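Local coordinates for protein putative glutathionylspermidine synthase (Methylobacillus flagellatus, PDB 3N6X) that probably acts as an ATP-dependent ligase of the circularly permuted ATP-grasp type, perhaps a glutathionylspermidine synthase, with its substrates not established, at residues A28-L31 with Q32-H36; R182-P185 with E186-R189; L203-N206 with L207-V210; E245-E248 with G249-F253. All coordinates share one frame; numbering follows the deposited sequence. Where two conformers were deposited one is given.

Contact 1 (A28-L31 with Q32-H36); sequences AAWL and QDVPH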
loop_
_atom_site.group_PDB
_atom_site.type_symbol
_atom_site.label_atom_id
_atom_site.label_comp_id
_atom_site.label_asym_id
_atom_site.label_seq_id
_atom_site.Cartn_x
_atom_site.Cartn_y
_atom_site.Cartn_z
ATOM N N ALA A 28 20.834 1.225 -20.163
ATOM C CA ALA A 28 22.108 0.513 -20.337
ATOM C C ALA A 28 23.121 1.398 -21.091
ATOM O O ALA A 28 24.293 1.458 -20.705
ATOM C CB ALA A 28 21.879 -0.781 -21.098
ATOM N N ALA A 29 22.642 2.123 -22.135
ATOM C CA ALA A 29 23.448 3.063 -22.917
ATOM C C ALA A 29 23.987 4.173 -22.010
ATOM O O ALA A 29 25.205 4.337 -21.903
ATOM C CB ALA A 29 22.610 3.662 -24.042
ATOM N N TRP A 30 23.081 4.876 -21.287
ATOM C CA TRP A 30 23.453 5.922 -20.336
ATOM C C TRP A 30 24.474 5.398 -19.318
ATOM O O TRP A 30 25.439 6.098 -18.997
ATOM C CB TRP A 30 22.204 6.458 -19.609
ATOM C CG TRP A 30 22.517 7.374 -18.463
ATOM C CD1 TRP A 30 22.730 8.718 -18.522
ATOM C CD2 TRP A 30 22.655 7.006 -17.081
ATOM N NE1 TRP A 30 22.988 9.214 -17.263
ATOM C CE2 TRP A 30 22.944 8.184 -16.359
ATOM C CE3 TRP A 30 22.528 5.795 -16.376
ATOM C CZ2 TRP A 30 23.122 8.188 -14.972
ATOM C CZ3 TRP A 30 22.721 5.798 -15.004
ATOM C CH2 TRP A 30 23.007 6.985 -14.315
ATOM N N LEU A 31 24.255 4.161 -18.813
ATOM C CA LEU A 31 25.115 3.525 -17.810
ATOM C C LEU A 31 26.546 3.310 -18.329
ATOM O O LEU A 31 27.503 3.489 -17.569
ATOM C CB LEU A 31 24.483 2.201 -17.335
ATOM C CG LEU A 31 24.939 1.650 -15.967
ATOM C CD1 LEU A 31 24.555 2.588 -14.817
ATOM C CD2 LEU A 31 24.347 0.279 -15.724
ATOM N N GLN A 32 26.696 2.997 -19.636
ATOM C CA GLN A 32 28.013 2.819 -20.261
ATOM C C GLN A 32 28.764 4.150 -20.383
ATOM O O GLN A 32 29.966 4.198 -20.130
ATOM C CB GLN A 32 27.883 2.144 -21.634
ATOM C CG GLN A 32 28.129 0.640 -21.581
ATOM C CD GLN A 32 27.967 -0.011 -22.930
ATOM O OE1 GLN A 32 26.930 -0.605 -23.239
ATOM N NE2 GLN A 32 29.006 0.058 -23.753
ATOM N N ASP A 33 28.044 5.237 -20.720
ATOM C CA ASP A 33 28.627 6.575 -20.877
ATOM C C ASP A 33 29.038 7.210 -19.526
ATOM O O ASP A 33 29.772 8.205 -19.526
ATOM C CB ASP A 33 27.652 7.508 -21.634
ATOM C CG ASP A 33 27.177 6.992 -22.991
ATOM O OD1 ASP A 33 27.442 5.805 -23.307
ATOM O OD2 ASP A 33 26.503 7.762 -23.716
ATOM N N VAL A 34 28.556 6.642 -18.378
ATOM C CA VAL A 34 28.859 7.158 -17.027
ATOM C C VAL A 34 30.381 7.250 -16.788
ATOM O O VAL A 34 31.076 6.231 -16.848
ATOM C CB VAL A 34 28.115 6.376 -15.895
ATOM C CG1 VAL A 34 28.668 6.730 -14.511
ATOM C CG2 VAL A 34 26.613 6.636 -15.953
ATOM N N PRO A 35 30.915 8.488 -16.571
ATOM C CA PRO A 35 32.373 8.645 -16.400
ATOM C C PRO A 35 32.958 7.831 -15.248
ATOM O O PRO A 35 32.397 7.816 -14.145
ATOM C CB PRO A 35 32.548 10.156 -16.177
ATOM C CG PRO A 35 31.330 10.774 -16.771
ATOM C CD PRO A 35 30.224 9.794 -16.524
ATOM N N HIS A 36 34.083 7.126 -15.526
ATOM C CA HIS A 36 34.824 6.284 -14.568
ATOM C C HIS A 36 33.972 5.131 -13.985
ATOM O O HIS A 36 32.876 4.854 -14.487
ATOM C CB HIS A 36 35.506 7.141 -13.465
ATOM C CG HIS A 36 36.166 8.384 -13.993
ATOM N ND1 HIS A 36 37.257 8.319 -14.844
ATOM C CD2 HIS A 36 35.840 9.685 -13.800
ATOM C CE1 HIS A 36 37.565 9.574 -15.131
ATOM N NE2 HIS A 36 36.740 10.432 -14.526
#
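Ala28 and Ala29 pass their carbonyl oxygens to the amides of Gln32 and Asp33 in the closing turn of helix 25-33, with Gln32 N 3.0 Å from Ala28 O and Asp33 N 3.2 Å from Ala29 O. One residue on, the ladder slackens: the amide of Val34 is divided between Trp30 O and Leu31 O, and both bonds are weak.

The side-chain contact is a CH-pi interaction between residues four apart. Val34 CG2 stands over one face of the indole, 3.8 Å from the centroid of the Trp30 six-membered ring and almost on its normal. Two torsions bring this about. Trp30 CG lies anti to the backbone N (chi1 171°), which swings the indole out from the helix beside Val34. In Val34 (chi1 168°) CG2 takes the place opposite the carbonyl carbon, next to the residue's own N, and that puts it over the ring. The same methyl presses on the backbone, 3.3 Å from Trp30 O. Elsewhere on the indole, NE1 is hydrogen-bonded to Glu186, and the ring meets Phe184 edge-to-face.

On another side of the helix Asp33 OD1 comes within 3.0 Å of Ala29 O. Both are acceptors, so this approach is probably unfavourable. Leu31 packs on Leu39 and Ile422.

Loss of regular bonding at Val34, with Pro35 following and having no N-H to carry the ladder on, is typical of the C-terminal end of a helix, here with an aromatic-aliphatic pair spaced i to i+4 across the last turn.

Contact 2 (R182-P185 with E186-R189); sequences RLFP and ELFR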
loop_
_atom_site.group_PDB
_atom_site.type_symbol
_atom_site.label_atom_id
_atom_site.label_comp_id
_atom_site.label_asym_id
_atom_site.label_seq_id
_atom_site.Cartn_x
_atom_site.Cartn_y
_atom_site.Cartn_z
ATOM N N ARG A 182 17.318 15.045 -9.177
ATOM C CA ARG A 182 18.422 15.845 -8.649
ATOM C C ARG A 182 19.779 15.224 -9.057
ATOM O O ARG A 182 20.673 15.945 -9.485
ATOM C CB ARG A 182 18.300 15.946 -7.119
ATOM C CG ARG A 182 19.166 17.001 -6.460
ATOM C CD ARG A 182 18.941 16.956 -4.956
ATOM N NE ARG A 182 19.463 18.139 -4.267
ATOM C CZ ARG A 182 19.494 18.270 -2.944
ATOM N NH1 ARG A 182 19.039 17.297 -2.163
ATOM N NH2 ARG A 182 19.978 19.376 -2.392
ATOM N N LEU A 183 19.908 13.885 -8.959
ATOM C CA LEU A 183 21.147 13.193 -9.309
ATOM C C LEU A 183 21.366 13.104 -10.815
ATOM O O LEU A 183 22.474 13.375 -11.279
ATOM C CB LEU A 183 21.171 11.768 -8.712
ATOM C CG LEU A 183 21.253 11.625 -7.194
ATOM C CD1 LEU A 183 20.966 10.188 -6.782
ATOM C CD2 LEU A 183 22.612 12.064 -6.661
ATOM N N PHE A 184 20.346 12.625 -11.578
ATOM C CA PHE A 184 20.518 12.340 -13.010
ATOM C C PHE A 184 19.478 13.023 -13.940
ATOM O O PHE A 184 18.750 12.327 -14.662
ATOM C CB PHE A 184 20.556 10.816 -13.256
ATOM C CG PHE A 184 21.171 10.003 -12.136
ATOM C CD1 PHE A 184 22.550 9.981 -11.944
ATOM C CD2 PHE A 184 20.373 9.252 -11.283
ATOM C CE1 PHE A 184 23.120 9.221 -10.914
ATOM C CE2 PHE A 184 20.945 8.485 -10.259
ATOM C CZ PHE A 184 22.315 8.468 -10.085
ATOM N N PRO A 185 19.467 14.382 -14.030
ATOM C CA PRO A 185 18.499 15.045 -14.927
ATOM C C PRO A 185 18.578 14.557 -16.373
ATOM O O PRO A 185 17.545 14.395 -17.021
ATOM C CB PRO A 185 18.858 16.539 -14.801
ATOM C CG PRO A 185 20.225 16.567 -14.193
ATOM C CD PRO A 185 20.288 15.374 -13.303
ATOM N N GLU A 186 19.795 14.254 -16.851
ATOM C CA GLU A 186 20.021 13.785 -18.225
ATOM C C GLU A 186 19.279 12.463 -18.550
ATOM O O GLU A 186 18.891 12.241 -19.697
ATOM C CB GLU A 186 21.534 13.688 -18.532
ATOM C CG GLU A 186 22.265 12.547 -17.824
ATOM C CD GLU A 186 22.705 12.779 -16.385
ATOM O OE1 GLU A 186 22.360 13.836 -15.805
ATOM O OE2 GLU A 186 23.401 11.895 -15.838
ATOM N N LEU A 187 19.053 11.613 -17.526
ATOM C CA LEU A 187 18.348 10.332 -17.661
ATOM C C LEU A 187 16.860 10.561 -17.967
ATOM O O LEU A 187 16.265 9.823 -18.750
ATOM C CB LEU A 187 18.517 9.531 -16.362
ATOM C CG LEU A 187 18.538 8.008 -16.438
ATOM C CD1 LEU A 187 19.077 7.508 -17.753
ATOM C CD2 LEU A 187 19.317 7.436 -15.275
ATOM N N PHE A 188 16.287 11.617 -17.397
ATOM C CA PHE A 188 14.891 11.982 -17.615
ATOM C C PHE A 188 14.669 12.599 -18.997
ATOM O O PHE A 188 13.521 12.718 -19.449
ATOM C CB PHE A 188 14.384 12.894 -16.485
ATOM C CG PHE A 188 14.173 12.140 -15.194
ATOM C CD1 PHE A 188 15.241 11.885 -14.333
ATOM C CD2 PHE A 188 12.925 11.617 -14.869
ATOM C CE1 PHE A 188 15.053 11.156 -13.154
ATOM C CE2 PHE A 188 12.737 10.892 -13.688
ATOM C CZ PHE A 188 13.797 10.675 -12.833
ATOM N N ARG A 189 15.768 12.975 -19.680
ATOM C CA ARG A 189 15.706 13.502 -21.041
ATOM C C ARG A 189 15.587 12.313 -22.012
ATOM O O ARG A 189 14.879 12.405 -23.014
ATOM C CB ARG A 189 16.968 14.345 -21.346
ATOM C CG ARG A 189 16.924 15.117 -22.675
ATOM C CD ARG A 189 18.232 15.870 -22.936
ATOM N NE ARG A 189 19.379 14.959 -22.989
ATOM C CZ ARG A 189 20.458 15.068 -22.221
ATOM N NH1 ARG A 189 20.582 16.086 -21.379
ATOM N NH2 ARG A 189 21.435 14.174 -22.310
#
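Phe184 and Leu187 meet at the roots of their side chains, CB to CB at 3.9 Å, while the Phe184 ring swings clear to the side. Leu187 CD2 approaches that ring obliquely, and Leu183 CB lies over the centre of one of its faces, 3.5 Å above the plane.

Glu186 folds back across the turn. Its first torsion (chi1 71°) tucks CG in over the backbone, and a second bend at chi2 (-82°) returns the carboxylate to the preceding residues. OE1 ends 3.6 Å from Pro185 CD beside the proline ring, whereas OE2 comes to the edge of the Phe184 ring, near its plane, and takes a hydrogen bond from Trp30.

Phe188 points another way and turns its edge to the backbone: Phe184 O lies in the plane of the ring, 3.6 Å from CD1. That oxygen also accepts from Leu187 N at 3.0 Å, the donor standing 50° out of the carbonyl plane. Pro185 O receives two weak bonds, from the amides of Phe188 and Arg189. Beyond the segments, Phe188 touches Met180, Met181 and Trp470.

Proline, which needs no amide partner, thus occupies the opening turn of helix 185-190, with a glutamate next to it. A carboxylate held at a helix N-terminus and bonded to an indole N-H would probably favour its ionised form.

Contact 3 (L203-N206 with L207-V210); sequences LLNN and LRAV
Leu203 O accepts from Leu207 N at 2.9 Å, the shortest of the backbone bonds along 203-210. The next rungs follow, Arg208 N to Leu204 O at 3.1 Å and Ala209 N to Asn205 O at 3.2 Å, before Val210 N makes a weak bond to Asn206 O as helix 199-209 ends.

Side chains lie against these carbonyls. Leu207 CG is 3.4 Å from Leu203 O and meets Leu203 CD1 at 4.1 Å, the two leucines crossing at a slant. Leu203 reaches its neighbour because its CG is anti to the backbone N (chi1 171°), which carries the branch toward the following turn. On the outer side, Arg208 CG rests on Leu204 O at 3.3 Å. Its guanidinium, in one of two deposited conformers, has Asn205 OD1 at its edge, 3.8 Å from NH1 with the two planes only 16° apart; at that length this is a loose electrostatic approach.

Leu203, Leu204 and Leu207 form the sheet-facing side, packing on Tyr274 and Val220, with Asn205 and Arg208 largely on the solvent side. This is typical of a helix laid on a sheet of an alpha/beta domain, here covering strands 220-223 and 268-275.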
loop_
_atom_site.group_PDB
_atom_site.type_symbol
_atom_site.label_atom_id
_atom_site.label_comp_id
_atom_site.label_asym_id
_atom_site.label_seq_id
_atom_site.Cartn_x
_atom_site.Cartn_y
_atom_site.Cartn_z
ATOM N N LEU A 203 -5.235 14.107 -4.455
ATOM C CA LEU A 203 -5.842 13.617 -3.213
ATOM C C LEU A 203 -6.716 14.694 -2.531
ATOM O O LEU A 203 -7.843 14.402 -2.142
ATOM C CB LEU A 203 -4.759 13.075 -2.242
ATOM C CG LEU A 203 -5.240 12.719 -0.812
ATOM C CD1 LEU A 203 -6.318 11.637 -0.847
ATOM C CD2 LEU A 203 -4.060 12.291 0.071
ATOM N N LEU A 204 -6.213 15.939 -2.424
ATOM C CA LEU A 204 -6.996 17.026 -1.832
ATOM C C LEU A 204 -8.308 17.237 -2.599
ATOM O O LEU A 204 -9.359 17.381 -1.987
ATOM C CB LEU A 204 -6.175 18.333 -1.778
ATOM C CG LEU A 204 -6.934 19.592 -1.290
ATOM C CD1 LEU A 204 -7.535 19.384 0.113
ATOM C CD2 LEU A 204 -6.050 20.795 -1.312
ATOM N N ASN A 205 -8.251 17.212 -3.930
ATOM C CA ASN A 205 -9.443 17.383 -4.762
ATOM C C ASN A 205 -10.464 16.255 -4.537
ATOM O O ASN A 205 -11.663 16.525 -4.446
ATOM C CB ASN A 205 -9.055 17.479 -6.220
ATOM C CG ASN A 205 -10.186 17.899 -7.090
ATOM O OD1 ASN A 205 -10.726 19.002 -6.950
ATOM N ND2 ASN A 205 -10.612 16.997 -7.971
ATOM N N ASN A 206 -9.984 15.009 -4.387
ATOM C CA ASN A 206 -10.836 13.862 -4.079
ATOM C C ASN A 206 -11.467 13.970 -2.687
ATOM O O ASN A 206 -12.609 13.532 -2.506
ATOM C CB ASN A 206 -10.050 12.551 -4.201
ATOM C CG ASN A 206 -9.872 12.040 -5.621
ATOM O OD1 ASN A 206 -9.165 11.072 -5.863
ATOM N ND2 ASN A 206 -10.470 12.697 -6.587
ATOM N N LEU A 207 -10.720 14.515 -1.686
ATOM C CA LEU A 207 -11.266 14.676 -0.318
ATOM C C LEU A 207 -12.395 15.725 -0.301
ATOM O O LEU A 207 -13.397 15.533 0.381
ATOM C CB LEU A 207 -10.169 15.028 0.710
ATOM C CG LEU A 207 -9.132 13.926 0.994
ATOM C CD1 LEU A 207 -8.008 14.443 1.860
ATOM C CD2 LEU A 207 -9.772 12.723 1.648
ATOM N N ARG A 208 -12.240 16.807 -1.085
ATOM C CA ARG A 208 -13.258 17.859 -1.209
ATOM C C ARG A 208 -14.533 17.290 -1.836
ATOM O O ARG A 208 -15.637 17.689 -1.469
ATOM C CB ARG A 208 -12.730 19.021 -2.076
ATOM C CG ARG A 208 -11.589 19.804 -1.441
ATOM C CD ARG A 208 -10.960 20.770 -2.430
ATOM N NE ARG A 208 -11.755 21.991 -2.566
ATOM C CZ ARG A 208 -12.520 22.268 -3.612
ATOM N NH1 ARG A 208 -12.581 21.429 -4.640
ATOM N NH2 ARG A 208 -13.230 23.388 -3.642
ATOM N N ALA A 209 -14.370 16.353 -2.788
ATOM C CA ALA A 209 -15.463 15.726 -3.527
ATOM C C ALA A 209 -16.324 14.817 -2.643
ATOM O O ALA A 209 -17.457 14.489 -3.019
ATOM C CB ALA A 209 -14.899 14.936 -4.708
ATOM N N VAL A 210 -15.788 14.388 -1.479
ATOM C CA VAL A 210 -16.526 13.508 -0.572
ATOM C C VAL A 210 -17.086 14.251 0.599
ATOM O O VAL A 210 -17.491 13.630 1.570
ATOM C CB VAL A 210 -15.767 12.208 -0.162
ATOM C CG1 VAL A 210 -15.620 11.262 -1.352
ATOM C CG2 VAL A 210 -14.413 12.516 0.479
#

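Contact 4 (E245-E248 with G249-F253); sequences ELVE and GQDLF
Glu248 and Asp251 clasp each other twice. Glu248 N gives a straight hydrogen bond (N-H...O angle 169°) to Asp251 OD2 at 2.9 Å, and Asp251 N returns one to Glu248 O at 3.0 Å. The backbone bond closes a 3-10 turn through Gly249 and Gln250, continued by Leu252 N to Gly249 O, and this turn joins strand 245-247 to strand 252-254. Asp251 carries its CG beside its own backbone N (chi1 -63°), from where OD2 reaches back to the Glu248 amide, which meets it on the anti side, tilted out of the carboxylate plane.

A third bond links two side chains: Gln250 NE2 to Glu248 OE1 at 2.8 Å. They run alongside each other in the same direction, but amide and carboxylate are turned 76° apart, and the donor meets OE1 on the anti side, out of the carboxylate plane. The carboxylates of Glu248 and Asp251 stay 5.4 Å apart, OE1 to OD2, each with its own N-H partner, which probably tempers their repulsion.

Flanking the turn, the contact becomes apolar. Val247 pairs through its backbone with Leu222 and Thr224, while its side chain, like that of Leu252, packs on Met261. Val247 CB faces Asp251 CB at 4.0 Å, and Val247 CG2 meets Leu252 CD1 at 3.9 Å, the two side chains crossing at about a right angle.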
loop_
_atom_site.group_PDB
_atom_site.type_symbol
_atom_site.label_atom_id
_atom_site.label_comp_id
_atom_site.label_asym_id
_atom_site.label_seq_id
_atom_site.Cartn_x
_atom_site.Cartn_y
_atom_site.Cartn_z
ATOM N N GLU A 245 -4.419 21.974 7.188
ATOM C CA GLU A 245 -3.980 21.930 8.591
ATOM C C GLU A 245 -3.700 20.516 9.044
ATOM O O GLU A 245 -4.464 19.596 8.722
ATOM C CB GLU A 245 -5.038 22.564 9.520
ATOM C CG GLU A 245 -5.203 24.060 9.339
ATOM C CD GLU A 245 -3.997 24.906 9.711
ATOM O OE1 GLU A 245 -3.145 24.435 10.503
ATOM O OE2 GLU A 245 -3.917 26.056 9.223
ATOM N N LEU A 246 -2.606 20.343 9.794
ATOM C CA LEU A 246 -2.243 19.101 10.445
ATOM C C LEU A 246 -2.726 19.211 11.892
ATOM O O LEU A 246 -2.239 20.067 12.645
ATOM C CB LEU A 246 -0.716 18.909 10.397
ATOM C CG LEU A 246 -0.168 17.598 10.986
ATOM C CD1 LEU A 246 -0.478 16.426 10.084
ATOM C CD2 LEU A 246 1.335 17.700 11.212
ATOM N N VAL A 247 -3.738 18.421 12.259
ATOM C CA VAL A 247 -4.330 18.505 13.585
ATOM C C VAL A 247 -4.188 17.215 14.380
ATOM O O VAL A 247 -4.047 16.137 13.806
ATOM C CB VAL A 247 -5.825 18.965 13.531
ATOM C CG1 VAL A 247 -5.962 20.379 12.958
ATOM C CG2 VAL A 247 -6.693 17.963 12.751
ATOM N N GLU A 248 -4.272 17.337 15.711
ATOM C CA GLU A 248 -4.336 16.228 16.658
ATOM C C GLU A 248 -5.726 16.275 17.287
ATOM O O GLU A 248 -6.444 17.260 17.098
ATOM C CB GLU A 248 -3.231 16.358 17.724
ATOM C CG GLU A 248 -1.860 15.989 17.176
ATOM C CD GLU A 248 -0.674 16.273 18.081
ATOM O OE1 GLU A 248 -0.841 16.248 19.323
ATOM O OE2 GLU A 248 0.440 16.459 17.544
ATOM N N GLY A 249 -6.130 15.198 17.944
ATOM C CA GLY A 249 -7.466 15.089 18.528
ATOM C C GLY A 249 -7.914 16.304 19.326
ATOM O O GLY A 249 -9.017 16.831 19.106
ATOM N N GLN A 250 -7.039 16.789 20.219
ATOM C CA GLN A 250 -7.328 17.917 21.124
ATOM C C GLN A 250 -7.555 19.253 20.407
ATOM O O GLN A 250 -8.109 20.172 21.008
ATOM C CB GLN A 250 -6.245 18.034 22.227
ATOM C CG GLN A 250 -4.822 18.344 21.702
ATOM C CD GLN A 250 -4.014 17.109 21.321
ATOM O OE1 GLN A 250 -4.536 15.976 21.199
ATOM N NE2 GLN A 250 -2.719 17.310 21.097
ATOM N N ASP A 251 -7.158 19.347 19.114
ATOM C CA ASP A 251 -7.317 20.555 18.282
ATOM C C ASP A 251 -8.733 20.696 17.727
ATOM O O ASP A 251 -9.091 21.758 17.199
ATOM C CB ASP A 251 -6.305 20.542 17.126
ATOM C CG ASP A 251 -4.872 20.588 17.593
ATOM O OD1 ASP A 251 -4.604 21.271 18.605
ATOM O OD2 ASP A 251 -4.010 19.931 16.946
ATOM N N LEU A 252 -9.526 19.622 17.827
ATOM C CA LEU A 252 -10.888 19.557 17.310
ATOM C C LEU A 252 -11.866 19.286 18.434
ATOM O O LEU A 252 -11.483 18.762 19.481
ATOM C CB LEU A 252 -11.013 18.419 16.253
ATOM C CG LEU A 252 -10.023 18.437 15.085
ATOM C CD1 LEU A 252 -10.216 17.205 14.189
ATOM C CD2 LEU A 252 -10.143 19.719 14.278
ATOM N N PHE A 253 -13.128 19.613 18.214
ATOM C CA PHE A 253 -14.174 19.320 19.175
ATOM C C PHE A 253 -15.484 19.207 18.452
ATOM O O PHE A 253 -15.636 19.751 17.357
ATOM C CB PHE A 253 -14.231 20.370 20.339
ATOM C CG PHE A 253 -14.622 21.775 19.933
ATOM C CD1 PHE A 253 -15.958 22.163 19.913
ATOM C CD2 PHE A 253 -13.651 22.715 19.580
ATOM C CE1 PHE A 253 -16.323 23.446 19.496
ATOM C CE2 PHE A 253 -14.016 24.004 19.178
ATOM C CZ PHE A 253 -15.347 24.363 19.142
#

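How the contacts relate
Contacts 1 and 2 form one interface, with centres about 13 Å apart: besides the probable hydrogen bond from Trp30 NE1 to Glu186 OE2 (3.1 Å), Trp30 CG packs on Leu187 CD1 at 3.5 Å. The end of helix 25-33 thus packs against the start of helix 185-190. Contacts 3 and 4 belong to a separate region, built round the sheet containing strands 220-223 and 245-247; their centres lie about 19 Å apart and their nearest atoms about 8 Å, without touching. Contacts 1 and 4 are the most distant, about 51 Å between centres. Glycerol, probably from crystallisation, lies near Phe188 and Arg208; no active-site residue is established.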